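Local coordinates for protein dihydrodipicolinate synthase (Bacillus anthracis, PDB 1XKY) that probably catalyses the condensation of pyruvate with aspartate semialdehyde, an early step in the diaminopimelate route to lysine, at residues F13-T18 with G46-V51; K34-V39 with Y71-S76; Y144-R149 with K172-D177. All coordinates share one frame; numbering follows the deposited sequence.

Interaction 1 (F13-T18 with G46-V51)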
ATOM      1  N   PHE A  13      15.377  30.513   3.810  1.00 20.17           N
ATOM      2  CA  PHE A  13      16.216  29.317   3.894  1.00 19.15           C
ATOM      3  C   PHE A  13      16.932  29.001   2.580  1.00 18.29           C
ATOM      4  O   PHE A  13      17.741  28.085   2.539  1.00 18.01           O
ATOM      5  CB  PHE A  13      15.392  28.106   4.334  1.00 18.96           C
ATOM      6  CG  PHE A  13      14.697  28.295   5.642  1.00 19.36           C
ATOM      7  CD1 PHE A  13      15.416  28.637   6.780  1.00 19.82           C
ATOM      8  CD2 PHE A  13      13.327  28.122   5.748  1.00 19.76           C
ATOM      9  CE1 PHE A  13      14.779  28.809   7.997  1.00 19.73           C
ATOM     10  CE2 PHE A  13      12.684  28.295   6.968  1.00 20.14           C
ATOM     11  CZ  PHE A  13      13.408  28.633   8.090  1.00 19.64           C
ATOM     12  N   GLY A  14      16.627  29.750   1.522  1.00 17.86           N
ATOM     13  CA  GLY A  14      17.222  29.517   0.205  1.00 17.74           C
ATOM     14  C   GLY A  14      16.674  28.290  -0.507  1.00 17.44           C
ATOM     15  O   GLY A  14      15.582  27.797  -0.180  1.00 17.14           O
ATOM     16  N   THR A  15      17.433  27.790  -1.481  1.00 17.02           N
ATOM     17  CA  THR A  15      16.985  26.684  -2.334  1.00 16.96           C
ATOM     18  C   THR A  15      17.491  25.313  -1.892  1.00 16.78           C
ATOM     19  O   THR A  15      16.889  24.303  -2.239  1.00 17.33           O
ATOM     20  CB  THR A  15      17.417  26.897  -3.804  1.00 17.17           C
ATOM     21  OG1 THR A  15      18.802  27.277  -3.843  1.00 17.06           O
ATOM     22  CG2 THR A  15      16.577  27.974  -4.460  1.00 17.33           C
ATOM     23  N   ILE A  16      18.609  25.263  -1.168  1.00 16.55           N
ATOM     24  CA  ILE A  16      19.160  23.989  -0.682  1.00 16.20           C
ATOM     25  C   ILE A  16      19.474  24.017   0.817  1.00 15.96           C
ATOM     26  O   ILE A  16      20.600  24.307   1.224  1.00 15.68           O
ATOM     27  CB  ILE A  16      20.437  23.572  -1.441  1.00 16.25           C
ATOM     28  CG1 ILE A  16      20.206  23.618  -2.963  1.00 15.84           C
ATOM     29  CG2 ILE A  16      20.867  22.157  -1.000  1.00 16.78           C
ATOM     30  CD1 ILE A  16      21.422  23.299  -3.796  1.00 15.57           C
ATOM     31  N   ALA A  17      18.469  23.712   1.633  1.00 15.39           N
ATOM     32  CA  ALA A  17      18.710  23.416   3.041  1.00 14.90           C
ATOM     33  C   ALA A  17      19.265  22.003   3.129  1.00 14.86           C
ATOM     34  O   ALA A  17      18.897  21.133   2.339  1.00 15.15           O
ATOM     35  CB  ALA A  17      17.434  23.558   3.862  1.00 14.70           C
ATOM     36  N   THR A  18      20.185  21.779   4.057  1.00 14.12           N
ATOM     37  CA  THR A  18      20.805  20.483   4.191  1.00 13.72           C
ATOM     38  C   THR A  18      20.486  19.894   5.549  1.00 13.78           C
ATOM     39  O   THR A  18      20.671  20.555   6.587  1.00 13.63           O
ATOM     40  CB  THR A  18      22.331  20.545   3.959  1.00 13.64           C
ATOM     41  OG1 THR A  18      22.579  20.947   2.607  1.00 14.28           O
ATOM     42  CG2 THR A  18      22.979  19.192   4.205  1.00 13.68           C
ATOM     43  N   GLY A  46      27.239  24.861  -1.719  1.00 15.65           N
ATOM     44  CA  GLY A  46      25.858  25.117  -2.146  1.00 15.37           C
ATOM     45  C   GLY A  46      24.755  25.058  -1.098  1.00 15.04           C
ATOM     46  O   GLY A  46      23.589  25.321  -1.419  1.00 15.15           O
ATOM     47  N   THR A  47      25.098  24.725   0.148  1.00 14.93           N
ATOM     48  CA  THR A  47      24.096  24.678   1.233  1.00 14.73           C
ATOM     49  C   THR A  47      23.690  26.092   1.657  1.00 14.66           C
ATOM     50  O   THR A  47      24.553  26.927   1.954  1.00 14.82           O
ATOM     51  CB  THR A  47      24.608  23.863   2.455  1.00 14.74           C
ATOM     52  OG1 THR A  47      24.681  22.472   2.111  1.00 14.26           O
ATOM     53  CG2 THR A  47      23.688  24.018   3.673  1.00 15.08           C
ATOM     54  N   THR A  48      22.379  26.358   1.675  1.00 14.52           N
ATOM     55  CA  THR A  48      21.845  27.697   1.984  1.00 14.65           C
ATOM     56  C   THR A  48      21.189  27.801   3.368  1.00 14.70           C
ATOM     57  O   THR A  48      20.804  28.887   3.796  1.00 13.93           O
ATOM     58  CB  THR A  48      20.824  28.169   0.909  1.00 14.93           C
ATOM     59  OG1 THR A  48      19.671  27.313   0.890  1.00 13.77           O
ATOM     60  CG2 THR A  48      21.452  28.176  -0.458  1.00 15.72           C
ATOM     61  N   ALA A  49      21.048  26.666   4.045  1.00 14.83           N
ATOM     62  CA  ALA A  49      20.495  26.599   5.394  1.00 15.04           C
ATOM     63  C   ALA A  49      20.877  25.248   5.965  1.00 15.29           C
ATOM     64  O   ALA A  49      20.968  24.267   5.223  1.00 15.26           O
ATOM     65  CB  ALA A  49      18.972  26.767   5.386  1.00 15.09           C
ATOM     66  N   ILE A  50      21.115  25.186   7.269  1.00 14.99           N
ATOM     67  CA  ILE A  50      21.470  23.922   7.895  1.00 15.91           C
ATOM     68  C   ILE A  50      20.411  23.477   8.896  1.00 16.16           C
ATOM     69  O   ILE A  50      20.086  24.210   9.827  1.00 16.40           O
ATOM     70  CB  ILE A  50      22.844  23.990   8.583  1.00 15.97           C
ATOM     71  CG1 ILE A  50      23.938  24.181   7.530  1.00 16.38           C
ATOM     72  CG2 ILE A  50      23.105  22.711   9.402  1.00 15.84           C
ATOM     73  CD1 ILE A  50      25.309  24.405   8.104  1.00 16.65           C
ATOM     74  N   VAL A  51      19.886  22.268   8.687  1.00 16.43           N
ATOM     75  CA  VAL A  51      19.024  21.620   9.674  1.00 16.88           C
ATOM     76  C   VAL A  51      19.904  20.775  10.599  1.00 17.08           C
ATOM     77  O   VAL A  51      20.596  19.856  10.150  1.00 16.43           O
ATOM     78  CB  VAL A  51      17.922  20.738   9.032  1.00 16.83           C
ATOM     79  CG1 VAL A  51      16.956  20.257  10.100  1.00 17.93           C
ATOM     80  CG2 VAL A  51      17.179  21.505   7.956  1.00 16.78           C
TER

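Interaction 2 (K34-V39 with Y71-S76)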
ATOM      1  N   LYS A  34      35.040  17.659  13.823  1.00 15.72           N
ATOM      2  CA  LYS A  34      34.502  17.157  12.547  1.00 16.10           C
ATOM      3  C   LYS A  34      33.234  17.915  12.142  1.00 15.72           C
ATOM      4  O   LYS A  34      33.003  18.160  10.958  1.00 15.57           O
ATOM      5  CB  LYS A  34      34.220  15.648  12.617  1.00 16.94           C
ATOM      6  CG  LYS A  34      35.477  14.794  12.641  1.00 19.22           C
ATOM      7  CD  LYS A  34      35.185  13.297  12.792  1.00 22.72           C
ATOM      8  CE  LYS A  34      36.430  12.470  12.412  1.00 25.01           C
ATOM      9  NZ  LYS A  34      36.127  11.009  12.239  1.00 27.91           N
ATOM     10  N   THR A  35      32.417  18.284  13.126  1.00 15.59           N
ATOM     11  CA  THR A  35      31.229  19.095  12.862  1.00 15.81           C
ATOM     12  C   THR A  35      31.625  20.448  12.261  1.00 15.48           C
ATOM     13  O   THR A  35      31.035  20.884  11.277  1.00 15.44           O
ATOM     14  CB  THR A  35      30.374  19.292  14.133  1.00 15.86           C
ATOM     15  OG1 THR A  35      30.002  18.013  14.670  1.00 15.83           O
ATOM     16  CG2 THR A  35      29.115  20.084  13.826  1.00 16.12           C
ATOM     17  N   THR A  36      32.640  21.089  12.832  1.00 15.69           N
ATOM     18  CA  THR A  36      33.147  22.356  12.295  1.00 15.55           C
ATOM     19  C   THR A  36      33.576  22.179  10.838  1.00 15.89           C
ATOM     20  O   THR A  36      33.165  22.949   9.966  1.00 15.80           O
ATOM     21  CB  THR A  36      34.311  22.903  13.143  1.00 15.38           C
ATOM     22  OG1 THR A  36      33.871  23.073  14.494  1.00 14.26           O
ATOM     23  CG2 THR A  36      34.824  24.244  12.603  1.00 15.89           C
ATOM     24  N   LYS A  37      34.356  21.138  10.565  1.00 16.23           N
ATOM     25  CA  LYS A  37      34.790  20.858   9.198  1.00 17.15           C
ATOM     26  C   LYS A  37      33.594  20.665   8.263  1.00 16.52           C
ATOM     27  O   LYS A  37      33.561  21.223   7.159  1.00 15.25           O
ATOM     28  CB  LYS A  37      35.694  19.625   9.155  1.00 18.16           C
ATOM     29  CG  LYS A  37      36.417  19.448   7.828  1.00 21.56           C
ATOM     30  CD  LYS A  37      37.076  18.067   7.699  1.00 25.91           C
ATOM     31  CE  LYS A  37      38.389  17.952   8.463  1.00 28.38           C
ATOM     32  NZ  LYS A  37      38.207  17.480   9.869  1.00 31.09           N
ATOM     33  N   LEU A  38      32.607  19.896   8.721  1.00 15.93           N
ATOM     34  CA  LEU A  38      31.436  19.577   7.901  1.00 15.81           C
ATOM     35  C   LEU A  38      30.591  20.809   7.595  1.00 15.49           C
ATOM     36  O   LEU A  38      30.156  20.994   6.464  1.00 15.63           O
ATOM     37  CB  LEU A  38      30.560  18.514   8.586  1.00 15.57           C
ATOM     38  CG  LEU A  38      29.239  18.178   7.869  1.00 14.77           C
ATOM     39  CD1 LEU A  38      29.511  17.614   6.495  1.00 15.23           C
ATOM     40  CD2 LEU A  38      28.413  17.199   8.694  1.00 15.88           C
ATOM     41  N   VAL A  39      30.342  21.633   8.611  1.00 15.60           N
ATOM     42  CA  VAL A  39      29.555  22.863   8.440  1.00 15.58           C
ATOM     43  C   VAL A  39      30.200  23.786   7.403  1.00 15.87           C
ATOM     44  O   VAL A  39      29.524  24.287   6.498  1.00 15.36           O
ATOM     45  CB  VAL A  39      29.364  23.613   9.773  1.00 15.53           C
ATOM     46  CG1 VAL A  39      28.809  25.013   9.542  1.00 15.19           C
ATOM     47  CG2 VAL A  39      28.430  22.828  10.701  1.00 15.61           C
ATOM     48  N   TYR A  71      23.421  22.061  18.815  1.00 16.52           N
ATOM     49  CA  TYR A  71      22.824  23.297  18.295  1.00 17.02           C
ATOM     50  C   TYR A  71      23.760  24.477  18.557  1.00 17.05           C
ATOM     51  O   TYR A  71      24.029  25.288  17.662  1.00 16.93           O
ATOM     52  CB  TYR A  71      21.472  23.631  18.949  1.00 17.13           C
ATOM     53  CG  TYR A  71      20.384  22.579  18.875  1.00 17.52           C
ATOM     54  CD1 TYR A  71      20.317  21.650  17.828  1.00 18.40           C
ATOM     55  CD2 TYR A  71      19.390  22.536  19.851  1.00 17.97           C
ATOM     56  CE1 TYR A  71      19.302  20.686  17.789  1.00 18.12           C
ATOM     57  CE2 TYR A  71      18.372  21.590  19.812  1.00 18.00           C
ATOM     58  CZ  TYR A  71      18.329  20.668  18.785  1.00 17.81           C
ATOM     59  OH  TYR A  71      17.309  19.728  18.775  1.00 18.35           O
ATOM     60  N   ARG A  72      24.236  24.565  19.800  1.00 17.07           N
ATOM     61  CA  ARG A  72      25.072  25.678  20.234  1.00 17.58           C
ATOM     62  C   ARG A  72      26.362  25.754  19.417  1.00 16.98           C
ATOM     63  O   ARG A  72      26.760  26.828  18.983  1.00 16.94           O
ATOM     64  CB  ARG A  72      25.383  25.548  21.727  1.00 18.19           C
ATOM     65  CG  ARG A  72      26.190  26.684  22.299  1.00 20.94           C
ATOM     66  CD  ARG A  72      26.687  26.363  23.701  1.00 24.32           C
ATOM     67  NE  ARG A  72      25.610  26.407  24.690  1.00 26.46           N
ATOM     68  CZ  ARG A  72      25.087  25.356  25.319  1.00 29.97           C
ATOM     69  NH1 ARG A  72      25.525  24.116  25.094  1.00 32.01           N
ATOM     70  NH2 ARG A  72      24.108  25.549  26.200  1.00 30.27           N
ATOM     71  N   HIS A  73      26.998  24.611  19.197  1.00 16.34           N
ATOM     72  CA  HIS A  73      28.229  24.575  18.417  1.00 16.04           C
ATOM     73  C   HIS A  73      28.008  24.982  16.959  1.00 15.90           C
ATOM     74  O   HIS A  73      28.787  25.751  16.390  1.00 15.10           O
ATOM     75  CB  HIS A  73      28.848  23.187  18.458  1.00 16.10           C
ATOM     76  CG  HIS A  73      30.128  23.090  17.691  1.00 15.99           C
ATOM     77  ND1 HIS A  73      31.301  23.652  18.143  1.00 16.07           N
ATOM     78  CD2 HIS A  73      30.417  22.523  16.496  1.00 15.93           C
ATOM     79  CE1 HIS A  73      32.264  23.416  17.269  1.00 17.50           C
ATOM     80  NE2 HIS A  73      31.753  22.736  16.258  1.00 15.99           N
ATOM     81  N   VAL A  74      26.940  24.464  16.359  1.00 15.42           N
ATOM     82  CA  VAL A  74      26.632  24.769  14.974  1.00 15.45           C
ATOM     83  C   VAL A  74      26.287  26.255  14.813  1.00 15.47           C
ATOM     84  O   VAL A  74      26.714  26.888  13.848  1.00 15.30           O
ATOM     85  CB  VAL A  74      25.497  23.859  14.424  1.00 15.03           C
ATOM     86  CG1 VAL A  74      25.107  24.276  13.019  1.00 15.48           C
ATOM     87  CG2 VAL A  74      25.928  22.385  14.456  1.00 15.25           C
ATOM     88  N   VAL A  75      25.540  26.814  15.758  1.00 15.96           N
ATOM     89  CA  VAL A  75      25.275  28.252  15.762  1.00 16.76           C
ATOM     90  C   VAL A  75      26.591  29.047  15.779  1.00 17.27           C
ATOM     91  O   VAL A  75      26.752  30.014  15.031  1.00 17.56           O
ATOM     92  CB  VAL A  75      24.361  28.650  16.967  1.00 17.26           C
ATOM     93  CG1 VAL A  75      24.424  30.156  17.261  1.00 17.26           C
ATOM     94  CG2 VAL A  75      22.929  28.208  16.705  1.00 17.18           C
ATOM     95  N   SER A  76      27.524  28.620  16.627  1.00 17.81           N
ATOM     96  CA  SER A  76      28.842  29.257  16.740  1.00 18.44           C
ATOM     97  C   SER A  76      29.632  29.203  15.429  1.00 18.20           C
ATOM     98  O   SER A  76      30.139  30.218  14.969  1.00 18.32           O
ATOM     99  CB  SER A  76      29.656  28.597  17.862  1.00 18.38           C
ATOM    100  OG  SER A  76      30.971  29.132  17.915  1.00 21.06           O
TER

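Interaction 3 (Y144-R149 with K172-D177)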
ATOM      1  N   TYR A 144       7.403  19.381   9.185  1.00 15.88           N
ATOM      2  CA  TYR A 144       8.027  18.281   8.468  1.00 15.89           C
ATOM      3  C   TYR A 144       7.019  17.149   8.312  1.00 15.62           C
ATOM      4  O   TYR A 144       6.672  16.466   9.284  1.00 15.09           O
ATOM      5  CB  TYR A 144       9.295  17.841   9.210  1.00 16.38           C
ATOM      6  CG  TYR A 144      10.114  16.727   8.581  1.00 16.79           C
ATOM      7  CD1 TYR A 144       9.902  16.294   7.270  1.00 18.50           C
ATOM      8  CD2 TYR A 144      11.153  16.138   9.303  1.00 18.74           C
ATOM      9  CE1 TYR A 144      10.679  15.286   6.713  1.00 20.13           C
ATOM     10  CE2 TYR A 144      11.932  15.130   8.755  1.00 19.71           C
ATOM     11  CZ  TYR A 144      11.691  14.709   7.463  1.00 20.43           C
ATOM     12  OH  TYR A 144      12.475  13.712   6.925  1.00 22.37           O
ATOM     13  N   ASN A 145       6.537  16.985   7.079  1.00 15.47           N
ATOM     14  CA  ASN A 145       5.639  15.891   6.710  1.00 15.10           C
ATOM     15  C   ASN A 145       6.473  14.714   6.200  1.00 15.20           C
ATOM     16  O   ASN A 145       7.220  14.845   5.221  1.00 14.74           O
ATOM     17  CB  ASN A 145       4.666  16.359   5.623  1.00 15.03           C
ATOM     18  CG  ASN A 145       3.664  15.295   5.229  1.00 14.96           C
ATOM     19  OD1 ASN A 145       2.984  14.713   6.074  1.00 15.79           O
ATOM     20  ND2 ASN A 145       3.567  15.036   3.934  1.00 13.01           N
ATOM     21  N   VAL A 146       6.363  13.581   6.886  1.00 15.02           N
ATOM     22  CA  VAL A 146       7.179  12.412   6.572  1.00 15.49           C
ATOM     23  C   VAL A 146       6.427  11.111   6.889  1.00 15.09           C
ATOM     24  O   VAL A 146       6.776  10.384   7.833  1.00 14.84           O
ATOM     25  CB  VAL A 146       8.565  12.506   7.256  1.00 15.44           C
ATOM     26  CG1 VAL A 146       8.448  12.529   8.789  1.00 16.10           C
ATOM     27  CG2 VAL A 146       9.493  11.397   6.772  1.00 16.09           C
ATOM     28  N   PRO A 147       5.369  10.825   6.102  1.00 15.22           N
ATOM     29  CA  PRO A 147       4.553   9.630   6.326  1.00 15.35           C
ATOM     30  C   PRO A 147       5.356   8.340   6.218  1.00 15.70           C
ATOM     31  O   PRO A 147       5.002   7.342   6.839  1.00 16.00           O
ATOM     32  CB  PRO A 147       3.486   9.719   5.218  1.00 15.17           C
ATOM     33  CG  PRO A 147       4.089  10.597   4.188  1.00 15.38           C
ATOM     34  CD  PRO A 147       4.864  11.601   4.952  1.00 15.27           C
ATOM     35  N   GLY A 148       6.429   8.371   5.431  1.00 16.14           N
ATOM     36  CA  GLY A 148       7.360   7.253   5.332  1.00 16.93           C
ATOM     37  C   GLY A 148       8.134   6.927   6.605  1.00 17.35           C
ATOM     38  O   GLY A 148       8.795   5.890   6.662  1.00 17.90           O
ATOM     39  N   ARG A 149       8.076   7.810   7.610  1.00 17.27           N
ATOM     40  CA  ARG A 149       8.640   7.527   8.935  1.00 17.54           C
ATOM     41  C   ARG A 149       7.628   7.634  10.075  1.00 17.35           C
ATOM     42  O   ARG A 149       7.760   6.935  11.079  1.00 17.09           O
ATOM     43  CB  ARG A 149       9.831   8.440   9.224  1.00 17.45           C
ATOM     44  CG  ARG A 149      11.012   8.167   8.330  1.00 18.54           C
ATOM     45  CD  ARG A 149      12.143   9.128   8.601  1.00 19.74           C
ATOM     46  NE  ARG A 149      13.271   8.879   7.712  1.00 21.48           N
ATOM     47  CZ  ARG A 149      14.246   7.995   7.927  1.00 23.52           C
ATOM     48  NH1 ARG A 149      14.260   7.229   9.018  1.00 22.07           N
ATOM     49  NH2 ARG A 149      15.215   7.871   7.028  1.00 25.79           N
ATOM     50  N   LYS A 172       8.691  21.175   5.084  1.00 15.96           N
ATOM     51  CA  LYS A 172       9.471  20.170   4.366  1.00 15.99           C
ATOM     52  C   LYS A 172       8.503  19.033   4.066  1.00 15.88           C
ATOM     53  O   LYS A 172       8.051  18.350   4.980  1.00 15.73           O
ATOM     54  CB  LYS A 172      10.645  19.667   5.227  1.00 16.36           C
ATOM     55  CG  LYS A 172      11.428  18.506   4.613  1.00 16.02           C
ATOM     56  CD  LYS A 172      12.500  17.972   5.544  1.00 16.69           C
ATOM     57  CE  LYS A 172      13.245  16.788   4.904  1.00 17.49           C
ATOM     58  NZ  LYS A 172      14.339  16.271   5.781  1.00 18.28           N
ATOM     59  N   ASP A 173       8.168  18.842   2.795  1.00 15.41           N
ATOM     60  CA  ASP A 173       7.177  17.826   2.426  1.00 16.13           C
ATOM     61  C   ASP A 173       7.834  16.585   1.829  1.00 15.78           C
ATOM     62  O   ASP A 173       8.132  16.542   0.631  1.00 15.68           O
ATOM     63  CB  ASP A 173       6.133  18.406   1.455  1.00 15.93           C
ATOM     64  CG  ASP A 173       4.903  17.507   1.317  1.00 16.96           C
ATOM     65  OD1 ASP A 173       4.988  16.304   1.656  1.00 18.89           O
ATOM     66  OD2 ASP A 173       3.850  18.002   0.858  1.00 17.67           O
ATOM     67  N   ALA A 174       8.044  15.574   2.672  1.00 16.03           N
ATOM     68  CA  ALA A 174       8.561  14.278   2.223  1.00 16.31           C
ATOM     69  C   ALA A 174       7.444  13.248   1.963  1.00 16.54           C
ATOM     70  O   ALA A 174       7.671  12.033   2.016  1.00 16.40           O
ATOM     71  CB  ALA A 174       9.568  13.740   3.222  1.00 16.41           C
ATOM     72  N   GLY A 175       6.243  13.729   1.659  1.00 16.72           N
ATOM     73  CA  GLY A 175       5.126  12.847   1.313  1.00 16.88           C
ATOM     74  C   GLY A 175       5.278  12.160  -0.036  1.00 17.10           C
ATOM     75  O   GLY A 175       4.559  11.203  -0.328  1.00 17.15           O
ATOM     76  N   GLY A 176       6.190  12.662  -0.866  1.00 17.18           N
ATOM     77  CA  GLY A 176       6.478  12.073  -2.168  1.00 17.60           C
ATOM     78  C   GLY A 176       5.458  12.411  -3.239  1.00 17.88           C
ATOM     79  O   GLY A 176       5.456  11.809  -4.303  1.00 18.01           O
ATOM     80  N   ASP A 177       4.613  13.400  -2.972  1.00 18.16           N
ATOM     81  CA  ASP A 177       3.473  13.696  -3.821  1.00 18.31           C
ATOM     82  C   ASP A 177       3.488  15.168  -4.205  1.00 18.16           C
ATOM     83  O   ASP A 177       3.135  16.032  -3.395  1.00 17.85           O
ATOM     84  CB  ASP A 177       2.180  13.336  -3.079  1.00 18.60           C
ATOM     85  CG  ASP A 177       0.948  13.400  -3.967  1.00 20.35           C
ATOM     86  OD1 ASP A 177       0.943  14.155  -4.961  1.00 22.44           O
ATOM     87  OD2 ASP A 177      -0.030  12.688  -3.664  1.00 23.05           O
TER
HETATM   88  O   HOH W   1       7.961  10.114   3.798  1.00 19.05           O

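Interaction 1 (F13-T18 with G46-V51)
The first two strands of the TIM barrel, 16-19 and 49-52, run side by side as the parallel ends of a beta-alpha-beta unit, joined by backbone bonds. Thr48 N gives Ile16 O a nearly straight bond (2.8 Å, 176° at the hydrogen); Thr18 N binds Ala49 O at 2.9 Å, and Val51 N binds Thr18 O at 2.8 Å. At their N-terminal ends the Thr48 hydroxyl ties the loop that leads into strand 16-19. With chi1 at 64°, OG1 sits between its own backbone N and carbonyl carbon, donating to Phe13 O (2.7 Å, in the carbonyl plane on a lone pair) while accepting a more bent bond from Ile16 N (3.1 Å). On the side of Leu42 of helix 32-44, which both side chains touch, Thr18 and Thr47 meet at about a right angle, OG1 to OG1 2.6 Å; Thr18 OG1 is also bonded to Ser218. On the other face the CB atoms of Ala17 and Ala49 touch at 3.9 Å, and Ala49 CB also lies against Phe13 CB. Buried Ala49 N has no partner in the model. The Thr48 hydroxyl, bonded to both Phe13 O and Ile16 N, links the strand ends before regular backbone pairing begins.

Interaction 2 (K34-V39 with Y71-S76)
Thr36 and His73 join two neighbouring helices of the outer layer of the TIM barrel, 32-44 and 64-78, whose local axes stay 10.1 Å apart at an angle of 46°. That spacing is bridged by side chains alone. The His73 ring reaches across because its CG stands anti to the backbone N (chi1 -179°), and NE2 meets Thr36 OG1 in a 2.8 Å hydrogen bond with OG1 near the ring plane. Thr36 OG1 lies on the N side of its residue, anti to the carbonyl carbon, where it also bonds to Phe32 O one turn earlier. Phe32 further packs edge-to-face with the imidazole, giving the ring a third neighbour from helix 32-44. Thr35 has the same rotamer, but it uses the other branch: its CG2, anti to N, comes in the ring plane to the edge of His73, 3.8 Å from CD2, while its OG1 turns back to Asp31 O. Thr35 and His73 run antiparallel alongside each other. Deeper, toward the strands, contact becomes purely apolar. Thr35 CG2 lies 4.0 Å from Val74 CG2, and Val39 CG2 approaches Val74 CG1 at 4.3 Å.

Interaction 3 (Y144-R149 with K172-D177)
Asp173 OD1 is gripped by two donors, Asn145 ND2 at 3.0 Å and Gly175 N at 2.9 Å, where the fifth and sixth strands of the TIM barrel, 141-145 and 168-173, end side by side. The bond from Gly175, two residues on, closes an Asx turn and meets OD1 nearly along its C-O axis; the amide instead arrives from above the carboxylate plane, 48° out of it, although OD1 lies within the plane of the amide itself. Asn145 OD1 is bonded to Ile154 N, so both ends of the amide are engaged and its rotation should be fixed. Two backbone bonds confirm the parallel pairing: Asn145 N to Lys172 O, 2.9 Å, and Ala174 N to Asn145 O, 2.8 Å.

On the opposite face of the sheet Tyr144 and Lys172 lie alongside each other, pointing the same way. Lys172 holds CG anti to its backbone N (chi1 174°) and stays extended beyond it, which carries its methylenes across one ring face: CD is 3.7 Å from the ring centroid, 23° off the normal, a CH-pi contact. Val146 CG1 covers the other face over its centre, sandwiching the ring, and Ala174 CB lies at its edge, 4.0 Å from CE1. Family members form a Schiff base with pyruvate on a lysine of the sixth strand, and the position of Lys172 is consistent with that role.

Past the strands, Pro147 CG packs on Gly175 CA, and Arg149 NH1 bonds to the backbone O of Tyr118 of the second subunit. One water bridges the first turn of helix 147-150 and the loop after strand 168-173, accepting from Gly148 N at 2.8 Å and donating to Ala174 O at 2.6 Å.

How the interactions relate
Interactions 1 and 3 both pair neighbouring parallel strands of the one closed barrel; the centres of the two contacts are about 18 Å apart and their nearest atoms about 6 Å. Each combines backbone bonds with a side-chain oxygen that binds more than one group: a threonine hydroxyl in interaction 1, a carboxylate in interaction 3. All three contacts are buried, but interaction 2 lies in the helical layer, its centre about 16 Å from the chain centre against 9 and 11 Å for interactions 1 and 3. It has one side-chain hydrogen bond beside apolar contacts, and no backbone bonds. Its helix 32-44 connects the two strands of interaction 1. Interaction 3 alone extends toward another subunit.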